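Long-range contact in phosphonate monoester hydrolase (PDB 4UPK), which belongs to the sulfatase family of the alkaline phosphatase clan, enzymes built on an alpha/beta/alpha core: residues N35-R45 with T340-M351. Numbering follows the deposited sequence.
Sequences NVLFIIIDQLR and TLIVVTADHGEM
Phe38 sets an edge of its ring against Val343, CD1 standing 3.9 Å from Val343 CB, while CE1 reaches on to the methyl group of Thr345. With CG anti to the backbone N (chi1 -169°), the ring swings over toward the neighbouring strand. Ile40 continues this face, its CG1 running alongside Thr345 CG2 at 3.9 Å and its CG2 meeting Asp347 CB; helix 82-91 packs on Phe38 and Ile40. The other face carries Leu37, Ile39, Ile41, Ile342 and Val344, with helix 303-333 against Leu37, Ile41 and Ile342. Strands 35-41 and 340-346 pair in parallel within the central sheet of the alpha/beta/alpha sandwich characteristic of the alkaline phosphatase clan, with 234-239 beyond 35-41. Leu37 and Ile39 each donate and accept, as where Leu37 N bonds Leu341 O at 2.8 Å and Leu37 O accepts from Val343 N. At the start, Asn35 ND2 donates to Thr340 OG1 (3.1 Å), which lies in the amide plane and also bonds Gln336 O. Past the C-terminal strand ends, Asp42 and Asp347 share Arg86 as a salt-bridge partner, Asp42 OD2 also bonding the Tyr130 hydroxyl, and Asp347 OD2 accepts from His348 ND1 through its anti lone pair (2.7 Å). A bend at chi3 (67°) brings Arg45 NH1 to Glu350 O at 2.9 Å, tilted 29° from the guanidinium plane, while NH2 makes salt bridges with Asp47 and Asp354.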
loop_
_atom_site.group_PDB
_atom_site.type_symbol
_atom_site.label_atom_id
_atom_site.label_comp_id
_atom_site.label_asym_id
_atom_site.label_seq_id
_atom_site.Cartn_x
_atom_site.Cartn_y
_atom_site.Cartn_z
ATOM N N ASN A 35 -10.928 -26.869 -15.258
ATOM C CA ASN A 35 -11.506 -25.622 -15.752
ATOM C C ASN A 35 -12.644 -25.192 -14.875
ATOM O O ASN A 35 -13.271 -26.025 -14.211
ATOM C CB ASN A 35 -12.027 -25.774 -17.183
ATOM C CG ASN A 35 -11.021 -26.208 -18.217
ATOM O OD1 ASN A 35 -9.922 -25.651 -18.342
ATOM N ND2 ASN A 35 -11.417 -27.186 -19.028
ATOM N N VAL A 36 -12.918 -23.877 -14.868
ATOM C CA VAL A 36 -14.063 -23.314 -14.166
ATOM C C VAL A 36 -14.880 -22.450 -15.134
ATOM O O VAL A 36 -14.368 -21.486 -15.698
ATOM C CB VAL A 36 -13.731 -22.599 -12.818
ATOM C CG1 VAL A 36 -15.014 -22.106 -12.132
ATOM C CG2 VAL A 36 -12.951 -23.523 -11.879
ATOM N N LEU A 37 -16.140 -22.833 -15.347
ATOM C CA LEU A 37 -17.068 -22.092 -16.190
ATOM C C LEU A 37 -18.178 -21.591 -15.294
ATOM O O LEU A 37 -19.025 -22.364 -14.839
ATOM C CB LEU A 37 -17.614 -22.913 -17.386
ATOM C CG LEU A 37 -18.680 -22.198 -18.281
ATOM C CD1 LEU A 37 -18.123 -20.934 -18.941
ATOM C CD2 LEU A 37 -19.239 -23.120 -19.311
ATOM N N PHE A 38 -18.149 -20.287 -15.025
ATOM C CA PHE A 38 -19.097 -19.617 -14.153
ATOM C C PHE A 38 -20.010 -18.696 -14.963
ATOM O O PHE A 38 -19.585 -17.618 -15.407
ATOM C CB PHE A 38 -18.330 -18.861 -13.050
ATOM C CG PHE A 38 -19.127 -18.301 -11.893
ATOM C CD1 PHE A 38 -20.473 -18.630 -11.722
ATOM C CD2 PHE A 38 -18.520 -17.487 -10.945
ATOM C CE1 PHE A 38 -21.205 -18.115 -10.652
ATOM C CE2 PHE A 38 -19.253 -16.971 -9.879
ATOM C CZ PHE A 38 -20.586 -17.306 -9.730
ATOM N N ILE A 39 -21.273 -19.156 -15.188
ATOM C CA ILE A 39 -22.274 -18.373 -15.923
ATOM C C ILE A 39 -23.286 -17.808 -14.937
ATOM O O ILE A 39 -23.834 -18.558 -14.121
ATOM C CB ILE A 39 -23.005 -19.112 -17.107
ATOM C CG1 ILE A 39 -22.024 -19.754 -18.087
ATOM C CG2 ILE A 39 -24.013 -18.155 -17.856
ATOM C CD1 ILE A 39 -22.721 -20.668 -19.135
ATOM N N ILE A 40 -23.561 -16.492 -15.073
ATOM C CA ILE A 40 -24.549 -15.757 -14.303
ATOM C C ILE A 40 -25.497 -15.057 -15.280
ATOM O O ILE A 40 -25.071 -14.205 -16.076
ATOM C CB ILE A 40 -23.935 -14.767 -13.238
ATOM C CG1 ILE A 40 -23.046 -15.512 -12.215
ATOM C CG2 ILE A 40 -25.054 -13.948 -12.532
ATOM C CD1 ILE A 40 -22.330 -14.634 -11.221
ATOM N N ILE A 41 -26.778 -15.443 -15.218
ATOM C CA ILE A 41 -27.846 -14.855 -16.020
ATOM C C ILE A 41 -28.442 -13.780 -15.095
ATOM O O ILE A 41 -28.707 -14.066 -13.937
ATOM C CB ILE A 41 -28.911 -15.921 -16.462
ATOM C CG1 ILE A 41 -28.284 -17.052 -17.298
ATOM C CG2 ILE A 41 -30.081 -15.276 -17.239
ATOM C CD1 ILE A 41 -29.163 -18.346 -17.385
ATOM N N ASP A 42 -28.596 -12.546 -15.579
ATOM C CA ASP A 42 -29.186 -11.482 -14.782
ATOM C C ASP A 42 -30.732 -11.600 -14.863
ATOM O O ASP A 42 -31.298 -11.796 -15.960
ATOM C CB ASP A 42 -28.730 -10.107 -15.304
ATOM C CG ASP A 42 -28.558 -9.017 -14.261
ATOM O OD1 ASP A 42 -29.574 -8.585 -13.684
ATOM O OD2 ASP A 42 -27.408 -8.548 -14.068
ATOM N N GLN A 43 -31.391 -11.526 -13.681
ATOM C CA GLN A 43 -32.843 -11.458 -13.467
ATOM C C GLN A 43 -33.707 -12.669 -13.811
ATOM O O GLN A 43 -34.922 -12.515 -13.830
ATOM C CB GLN A 43 -33.413 -10.149 -14.060
ATOM C CG GLN A 43 -34.157 -9.282 -13.068
ATOM C CD GLN A 43 -34.043 -7.797 -13.345
ATOM O OE1 GLN A 43 -34.974 -7.156 -13.823
ATOM N NE2 GLN A 43 -32.908 -7.204 -13.022
ATOM N N LEU A 44 -33.121 -13.867 -14.038
ATOM C CA LEU A 44 -33.896 -15.089 -14.325
ATOM C C LEU A 44 -34.531 -15.708 -13.056
ATOM O O LEU A 44 -33.814 -16.065 -12.116
ATOM C CB LEU A 44 -33.098 -16.134 -15.149
ATOM C CG LEU A 44 -33.892 -17.356 -15.722
ATOM C CD1 LEU A 44 -34.926 -16.947 -16.746
ATOM C CD2 LEU A 44 -32.960 -18.421 -16.290
ATOM N N ARG A 45 -35.882 -15.803 -13.027
ATOM C CA ARG A 45 -36.625 -16.356 -11.884
ATOM C C ARG A 45 -36.394 -17.846 -11.766
ATOM O O ARG A 45 -36.272 -18.516 -12.790
ATOM C CB ARG A 45 -38.138 -16.107 -12.037
ATOM C CG ARG A 45 -38.578 -14.677 -11.772
ATOM C CD ARG A 45 -39.984 -14.429 -12.281
ATOM N NE ARG A 45 -40.984 -15.187 -11.531
ATOM C CZ ARG A 45 -41.934 -14.649 -10.770
ATOM N NH1 ARG A 45 -42.018 -13.334 -10.630
ATOM N NH2 ARG A 45 -42.807 -15.426 -10.142
ATOM N N THR A 340 -14.650 -30.007 -16.436
ATOM C CA THR A 340 -14.999 -28.620 -16.080
ATOM C C THR A 340 -16.041 -28.510 -14.962
ATOM O O THR A 340 -17.089 -29.163 -15.006
ATOM C CB THR A 340 -15.446 -27.852 -17.351
ATOM O OG1 THR A 340 -14.389 -27.906 -18.299
ATOM C CG2 THR A 340 -15.818 -26.367 -17.096
ATOM N N LEU A 341 -15.768 -27.617 -13.995
ATOM C CA LEU A 341 -16.720 -27.264 -12.964
ATOM C C LEU A 341 -17.603 -26.195 -13.617
ATOM O O LEU A 341 -17.121 -25.096 -13.948
ATOM C CB LEU A 341 -16.033 -26.709 -11.686
ATOM C CG LEU A 341 -16.948 -26.092 -10.620
ATOM C CD1 LEU A 341 -17.899 -27.135 -10.009
ATOM C CD2 LEU A 341 -16.158 -25.406 -9.554
ATOM N N ILE A 342 -18.875 -26.547 -13.863
ATOM C CA ILE A 342 -19.855 -25.657 -14.474
ATOM C C ILE A 342 -20.782 -25.150 -13.394
ATOM O O ILE A 342 -21.373 -25.949 -12.661
ATOM C CB ILE A 342 -20.617 -26.283 -15.691
ATOM C CG1 ILE A 342 -19.626 -26.754 -16.801
ATOM C CG2 ILE A 342 -21.664 -25.293 -16.254
ATOM C CD1 ILE A 342 -20.241 -27.629 -17.930
ATOM N N VAL A 343 -20.862 -23.821 -13.261
ATOM C CA VAL A 343 -21.740 -23.178 -12.293
ATOM C C VAL A 343 -22.679 -22.251 -13.067
ATOM O O VAL A 343 -22.233 -21.305 -13.727
ATOM C CB VAL A 343 -21.028 -22.428 -11.126
ATOM C CG1 VAL A 343 -22.052 -21.928 -10.105
ATOM C CG2 VAL A 343 -19.967 -23.285 -10.441
ATOM N N VAL A 344 -23.981 -22.552 -13.006
ATOM C CA VAL A 344 -25.000 -21.740 -13.664
ATOM C C VAL A 344 -25.985 -21.275 -12.597
ATOM O O VAL A 344 -26.539 -22.092 -11.853
ATOM C CB VAL A 344 -25.695 -22.404 -14.889
ATOM C CG1 VAL A 344 -26.650 -21.420 -15.583
ATOM C CG2 VAL A 344 -24.668 -22.925 -15.890
ATOM N N THR A 345 -26.191 -19.954 -12.532
ATOM C CA THR A 345 -27.104 -19.327 -11.591
ATOM C C THR A 345 -27.637 -17.994 -12.158
ATOM O O THR A 345 -27.247 -17.574 -13.244
ATOM C CB THR A 345 -26.361 -19.116 -10.214
ATOM O OG1 THR A 345 -27.319 -18.843 -9.186
ATOM C CG2 THR A 345 -25.281 -18.021 -10.264
ATOM N N ALA A 346 -28.511 -17.329 -11.387
ATOM C CA ALA A 346 -28.971 -15.968 -11.611
ATOM C C ALA A 346 -28.539 -15.176 -10.374
ATOM O O ALA A 346 -28.430 -15.753 -9.290
ATOM C CB ALA A 346 -30.477 -15.907 -11.799
ATOM N N ASP A 347 -28.252 -13.881 -10.544
ATOM C CA ASP A 347 -27.830 -12.983 -9.469
ATOM C C ASP A 347 -28.967 -12.677 -8.464
ATOM O O ASP A 347 -28.756 -12.699 -7.257
ATOM C CB ASP A 347 -27.275 -11.698 -10.088
ATOM C CG ASP A 347 -26.695 -10.756 -9.081
ATOM O OD1 ASP A 347 -25.508 -10.905 -8.755
ATOM O OD2 ASP A 347 -27.423 -9.858 -8.634
ATOM N N HIS A 348 -30.157 -12.415 -8.982
ATOM C CA HIS A 348 -31.388 -12.083 -8.267
ATOM C C HIS A 348 -32.557 -12.461 -9.187
ATOM O O HIS A 348 -32.361 -12.882 -10.327
ATOM C CB HIS A 348 -31.455 -10.556 -7.937
ATOM C CG HIS A 348 -31.193 -9.684 -9.130
ATOM N ND1 HIS A 348 -29.930 -9.198 -9.394
ATOM C CD2 HIS A 348 -32.010 -9.343 -10.152
ATOM C CE1 HIS A 348 -30.010 -8.593 -10.568
ATOM N NE2 HIS A 348 -31.251 -8.629 -11.048
ATOM N N GLY A 349 -33.762 -12.287 -8.655
ATOM C CA GLY A 349 -35.007 -12.531 -9.345
ATOM C C GLY A 349 -35.631 -11.263 -9.895
ATOM O O GLY A 349 -34.976 -10.229 -10.054
ATOM N N GLU A 350 -36.919 -11.363 -10.203
ATOM C CA GLU A 350 -37.710 -10.342 -10.863
ATOM C C GLU A 350 -39.147 -10.572 -10.436
ATOM O O GLU A 350 -39.618 -11.692 -10.582
ATOM C CB GLU A 350 -37.577 -10.567 -12.400
ATOM C CG GLU A 350 -38.441 -9.695 -13.297
ATOM C CD GLU A 350 -38.517 -8.232 -12.922
ATOM O OE1 GLU A 350 -37.453 -7.586 -12.888
ATOM O OE2 GLU A 350 -39.615 -7.761 -12.552
ATOM N N MET A 351 -39.840 -9.534 -9.907
ATOM C CA MET A 351 -41.261 -9.659 -9.498
ATOM C C MET A 351 -42.181 -9.975 -10.668
ATOM O O MET A 351 -43.073 -10.810 -10.530
ATOM C CB MET A 351 -41.742 -8.445 -8.707
ATOM C CG MET A 351 -41.100 -8.359 -7.337
ATOM S SD MET A 351 -41.270 -9.836 -6.293
ATOM C CE MET A 351 -43.077 -9.811 -5.946
#